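Local coordinates for folylpolyglutamate synthase/dihydrofolate synthase (Thermotoga maritima, PDB 1O5Z), which probably catalyses the ATP-dependent addition of L-glutamate to dihydropteroate and to tetrahydrofolate, making dihydrofolate and folylpolyglutamates, at residues Glu309-Leu320 with Val424-Thr432. Sequence-based numbering, arbitrary orientation.
Sequences EILEKNGKMYIL and VGYVREFLT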
loop_
_atom_site.group_PDB
_atom_site.type_symbol
_atom_site.label_atom_id
_atom_site.label_comp_id
_atom_site.label_asym_id
_atom_site.label_seq_id
_atom_site.Cartn_x
_atom_site.Cartn_y
_atom_site.Cartn_z
ATOM N N GLU A 309 -7.169 4.381 8.435
ATOM C CA GLU A 309 -6.426 3.993 9.585
ATOM C C GLU A 309 -6.936 4.818 10.726
ATOM O O GLU A 309 -6.919 6.041 10.644
ATOM C CB GLU A 309 -4.944 4.333 9.392
ATOM C CG GLU A 309 -4.079 3.373 10.121
ATOM C CD GLU A 309 -2.674 3.837 10.249
ATOM O OE1 GLU A 309 -2.248 4.673 9.424
ATOM O OE2 GLU A 309 -2.020 3.357 11.190
ATOM N N ILE A 310 -7.370 4.162 11.786
ATOM C CA ILE A 310 -7.785 4.863 12.978
ATOM C C ILE A 310 -6.746 4.631 14.045
ATOM O O ILE A 310 -6.472 3.488 14.375
ATOM C CB ILE A 310 -9.186 4.358 13.466
ATOM C CG1 ILE A 310 -10.278 4.765 12.478
ATOM C CG2 ILE A 310 -9.516 4.936 14.848
ATOM C CD1 ILE A 310 -10.573 3.745 11.543
ATOM N N LEU A 311 -6.210 5.710 14.602
ATOM C CA LEU A 311 -5.230 5.675 15.658
ATOM C C LEU A 311 -5.790 6.402 16.864
ATOM O O LEU A 311 -6.066 7.580 16.776
ATOM C CB LEU A 311 -3.966 6.431 15.238
ATOM C CG LEU A 311 -2.706 5.730 14.756
ATOM C CD1 LEU A 311 -1.592 6.784 14.646
ATOM C CD2 LEU A 311 -2.260 4.586 15.667
ATOM N N GLU A 312 -5.945 5.711 17.984
ATOM C CA GLU A 312 -6.251 6.351 19.251
ATOM C C GLU A 312 -4.937 6.825 19.826
ATOM O O GLU A 312 -4.023 6.038 20.055
ATOM C CB GLU A 312 -6.906 5.409 20.253
ATOM C CG GLU A 312 -8.402 5.608 20.391
ATOM C CD GLU A 312 -8.893 5.697 21.846
ATOM O OE1 GLU A 312 -8.230 5.104 22.748
ATOM O OE2 GLU A 312 -9.956 6.358 22.089
ATOM N N LYS A 313 -4.846 8.124 20.062
ATOM C CA LYS A 313 -3.653 8.720 20.634
ATOM C C LYS A 313 -4.164 9.582 21.768
ATOM O O LYS A 313 -4.969 10.483 21.556
ATOM C CB LYS A 313 -2.914 9.538 19.556
ATOM C CG LYS A 313 -1.711 10.306 20.046
ATOM C CD LYS A 313 -0.396 9.623 19.745
ATOM C CE LYS A 313 0.080 8.682 20.834
ATOM N NZ LYS A 313 1.586 8.591 20.852
ATOM N N ASN A 314 -3.743 9.253 22.979
ATOM C CA ASN A 314 -4.017 10.082 24.138
ATOM C C ASN A 314 -5.502 10.235 24.368
ATOM O O ASN A 314 -5.953 11.278 24.828
ATOM C CB ASN A 314 -3.315 11.461 24.008
ATOM C CG ASN A 314 -1.781 11.339 23.941
ATOM O OD1 ASN A 314 -1.195 10.451 24.569
ATOM N ND2 ASN A 314 -1.135 12.219 23.185
ATOM N N GLY A 315 -6.266 9.191 24.054
ATOM C CA GLY A 315 -7.729 9.222 24.229
ATOM C C GLY A 315 -8.494 9.723 23.005
ATOM O O GLY A 315 -9.681 9.460 22.869
ATOM N N LYS A 316 -7.820 10.423 22.101
ATOM C CA LYS A 316 -8.486 10.990 20.950
ATOM C C LYS A 316 -8.294 10.089 19.755
ATOM O O LYS A 316 -7.224 9.511 19.601
ATOM C CB LYS A 316 -7.954 12.383 20.616
ATOM C CG LYS A 316 -8.952 13.161 19.706
ATOM C CD LYS A 316 -8.281 14.113 18.710
ATOM C CE LYS A 316 -7.473 15.171 19.462
ATOM N NZ LYS A 316 -6.828 16.159 18.609
ATOM N N MET A 317 -9.345 9.967 18.925
ATOM C CA MET A 317 -9.279 9.189 17.702
ATOM C C MET A 317 -8.921 10.068 16.572
ATOM O O MET A 317 -9.440 11.174 16.473
ATOM C CB MET A 317 -10.598 8.594 17.311
ATOM C CG MET A 317 -11.219 7.824 18.353
ATOM S SD MET A 317 -11.905 6.341 17.609
ATOM C CE MET A 317 -10.411 5.332 17.816
ATOM N N TYR A 318 -8.090 9.511 15.702
ATOM C CA TYR A 318 -7.726 10.083 14.422
ATOM C C TYR A 318 -8.066 9.113 13.317
ATOM O O TYR A 318 -7.711 7.958 13.384
ATOM C CB TYR A 318 -6.238 10.342 14.383
ATOM C CG TYR A 318 -5.853 11.391 15.350
ATOM C CD1 TYR A 318 -5.435 11.062 16.628
ATOM C CD2 TYR A 318 -5.930 12.706 14.994
ATOM C CE1 TYR A 318 -5.118 12.037 17.529
ATOM C CE2 TYR A 318 -5.608 13.707 15.884
ATOM C CZ TYR A 318 -5.197 13.373 17.139
ATOM O OH TYR A 318 -4.911 14.385 18.008
ATOM N N ILE A 319 -8.761 9.594 12.298
ATOM C CA ILE A 319 -9.021 8.812 11.110
ATOM C C ILE A 319 -8.054 9.348 10.064
ATOM O O ILE A 319 -8.227 10.441 9.564
ATOM C CB ILE A 319 -10.489 8.932 10.676
ATOM C CG1 ILE A 319 -11.416 8.465 11.813
ATOM C CG2 ILE A 319 -10.747 8.047 9.451
ATOM C CD1 ILE A 319 -11.893 9.530 12.814
ATOM N N LEU A 320 -7.005 8.573 9.799
ATOM C CA LEU A 320 -5.978 8.958 8.864
ATOM C C LEU A 320 -6.348 8.298 7.562
ATOM O O LEU A 320 -6.345 7.079 7.449
ATOM C CB LEU A 320 -4.590 8.485 9.334
ATOM C CG LEU A 320 -4.206 8.938 10.772
ATOM C CD1 LEU A 320 -2.926 8.269 11.280
ATOM C CD2 LEU A 320 -4.126 10.425 10.864
ATOM N N VAL A 424 -1.185 13.202 5.339
ATOM C CA VAL A 424 -1.414 12.073 6.226
ATOM C C VAL A 424 -0.104 11.427 6.747
ATOM O O VAL A 424 0.006 11.108 7.911
ATOM C CB VAL A 424 -2.324 11.059 5.579
ATOM C CG1 VAL A 424 -2.435 9.842 6.450
ATOM C CG2 VAL A 424 -3.721 11.695 5.361
ATOM N N GLY A 425 0.887 11.242 5.901
ATOM C CA GLY A 425 2.098 10.605 6.326
ATOM C C GLY A 425 2.817 11.458 7.327
ATOM O O GLY A 425 3.442 10.941 8.239
ATOM N N TYR A 426 2.736 12.769 7.160
ATOM C CA TYR A 426 3.390 13.716 8.047
ATOM C C TYR A 426 2.793 13.739 9.432
ATOM O O TYR A 426 3.477 13.672 10.430
ATOM C CB TYR A 426 3.255 15.087 7.419
ATOM C CG TYR A 426 3.940 16.238 8.142
ATOM C CD1 TYR A 426 5.303 16.516 7.969
ATOM C CD2 TYR A 426 3.197 17.083 8.961
ATOM C CE1 TYR A 426 5.862 17.586 8.607
ATOM C CE2 TYR A 426 3.761 18.120 9.604
ATOM C CZ TYR A 426 5.076 18.378 9.426
ATOM O OH TYR A 426 5.554 19.467 10.094
ATOM N N VAL A 427 1.493 13.837 9.476
ATOM C CA VAL A 427 0.745 13.781 10.737
ATOM C C VAL A 427 0.832 12.426 11.450
ATOM O O VAL A 427 0.948 12.353 12.650
ATOM C CB VAL A 427 -0.722 14.137 10.456
ATOM C CG1 VAL A 427 -1.617 13.823 11.663
ATOM C CG2 VAL A 427 -0.809 15.618 10.048
ATOM N N ARG A 428 0.747 11.340 10.703
ATOM C CA ARG A 428 0.917 10.029 11.257
ATOM C C ARG A 428 2.263 9.927 11.875
ATOM O O ARG A 428 2.424 9.324 12.930
ATOM C CB ARG A 428 0.799 8.984 10.169
ATOM C CG ARG A 428 0.599 7.602 10.709
ATOM C CD ARG A 428 0.788 6.512 9.711
ATOM N NE ARG A 428 0.317 5.278 10.320
ATOM C CZ ARG A 428 1.042 4.572 11.136
ATOM N NH1 ARG A 428 2.285 4.919 11.355
ATOM N NH2 ARG A 428 0.563 3.467 11.683
ATOM N N GLU A 429 3.271 10.469 11.215
ATOM C CA GLU A 429 4.590 10.306 11.775
ATOM C C GLU A 429 4.664 11.012 13.137
ATOM O O GLU A 429 5.240 10.507 14.084
ATOM C CB GLU A 429 5.693 10.822 10.863
ATOM C CG GLU A 429 7.051 10.298 11.334
ATOM C CD GLU A 429 8.212 10.750 10.509
ATOM O OE1 GLU A 429 7.952 11.330 9.475
ATOM O OE2 GLU A 429 9.395 10.540 10.922
ATOM N N PHE A 430 4.081 12.181 13.223
ATOM C CA PHE A 430 4.204 12.926 14.429
ATOM C C PHE A 430 3.416 12.314 15.536
ATOM O O PHE A 430 3.853 12.276 16.672
ATOM C CB PHE A 430 3.794 14.357 14.228
ATOM C CG PHE A 430 4.286 15.243 15.319
ATOM C CD1 PHE A 430 5.602 15.663 15.328
ATOM C CD2 PHE A 430 3.440 15.627 16.357
ATOM C CE1 PHE A 430 6.068 16.463 16.350
ATOM C CE2 PHE A 430 3.907 16.429 17.381
ATOM C CZ PHE A 430 5.210 16.840 17.385
ATOM N N LEU A 431 2.251 11.813 15.187
ATOM C CA LEU A 431 1.392 11.163 16.143
ATOM C C LEU A 431 2.003 9.903 16.728
ATOM O O LEU A 431 1.827 9.579 17.914
ATOM C CB LEU A 431 0.073 10.802 15.447
ATOM C CG LEU A 431 -0.995 11.904 15.322
ATOM C CD1 LEU A 431 -2.193 11.378 14.570
ATOM C CD2 LEU A 431 -1.384 12.468 16.689
ATOM N N THR A 432 2.695 9.155 15.884
ATOM C CA THR A 432 3.251 7.889 16.295
ATOM C C THR A 432 4.667 8.029 16.789
ATOM O O THR A 432 5.107 7.212 17.562
ATOM C CB THR A 432 3.167 6.893 15.150
ATOM O OG1 THR A 432 3.711 7.471 13.962
ATOM C CG2 THR A 432 1.686 6.620 14.791
HETATM O O HOH W 1 3.005 5.875 19.535
#
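R428 reaches from helix 424-432 to E309 on the edge strand of a β-hairpin. Its CB and CG lie against L320 CD1, R428 CG at 3.6 Å. With CG anti to the backbone N (chi1 -165°), the chain stays extended to NE and carries the guanidinium out to E309. R428 CD passes 3.6 Å from E309 OE1, and R428 CZ faces the carboxylate, 3.3 Å from E309 OE2. The grip is side-on: R428 NE donates to E309 OE1 at 2.8 Å, nearly straight (167°), and R428 NH2 to E309 OE2 at 2.6 Å. Both oxygens use their syn lone pairs, and the two planes are only 16° apart. E309 OE1 takes a second bond, from the backbone N of G306. An alanine in place of R428 would probably leave the buried carboxylate of E309 without its countercharge and strip the cover from L320 CD1. Further along, L431 sets CD1 over one face of the Y318 ring, 3.9 Å from its centroid, a CH-pi contact, while its CD2 lies 3.9 Å from Y318 CE1. V424 CG1 packs on L320 CB at 3.8 Å. The helix covers one face of the hairpin that forms one edge of the mixed sheet of the Mur ligase C-terminal domain. The contact combines an apolar seam with a two-pronged salt bridge, whose paired, nearly coplanar bonds fix the rotation of both charged groups.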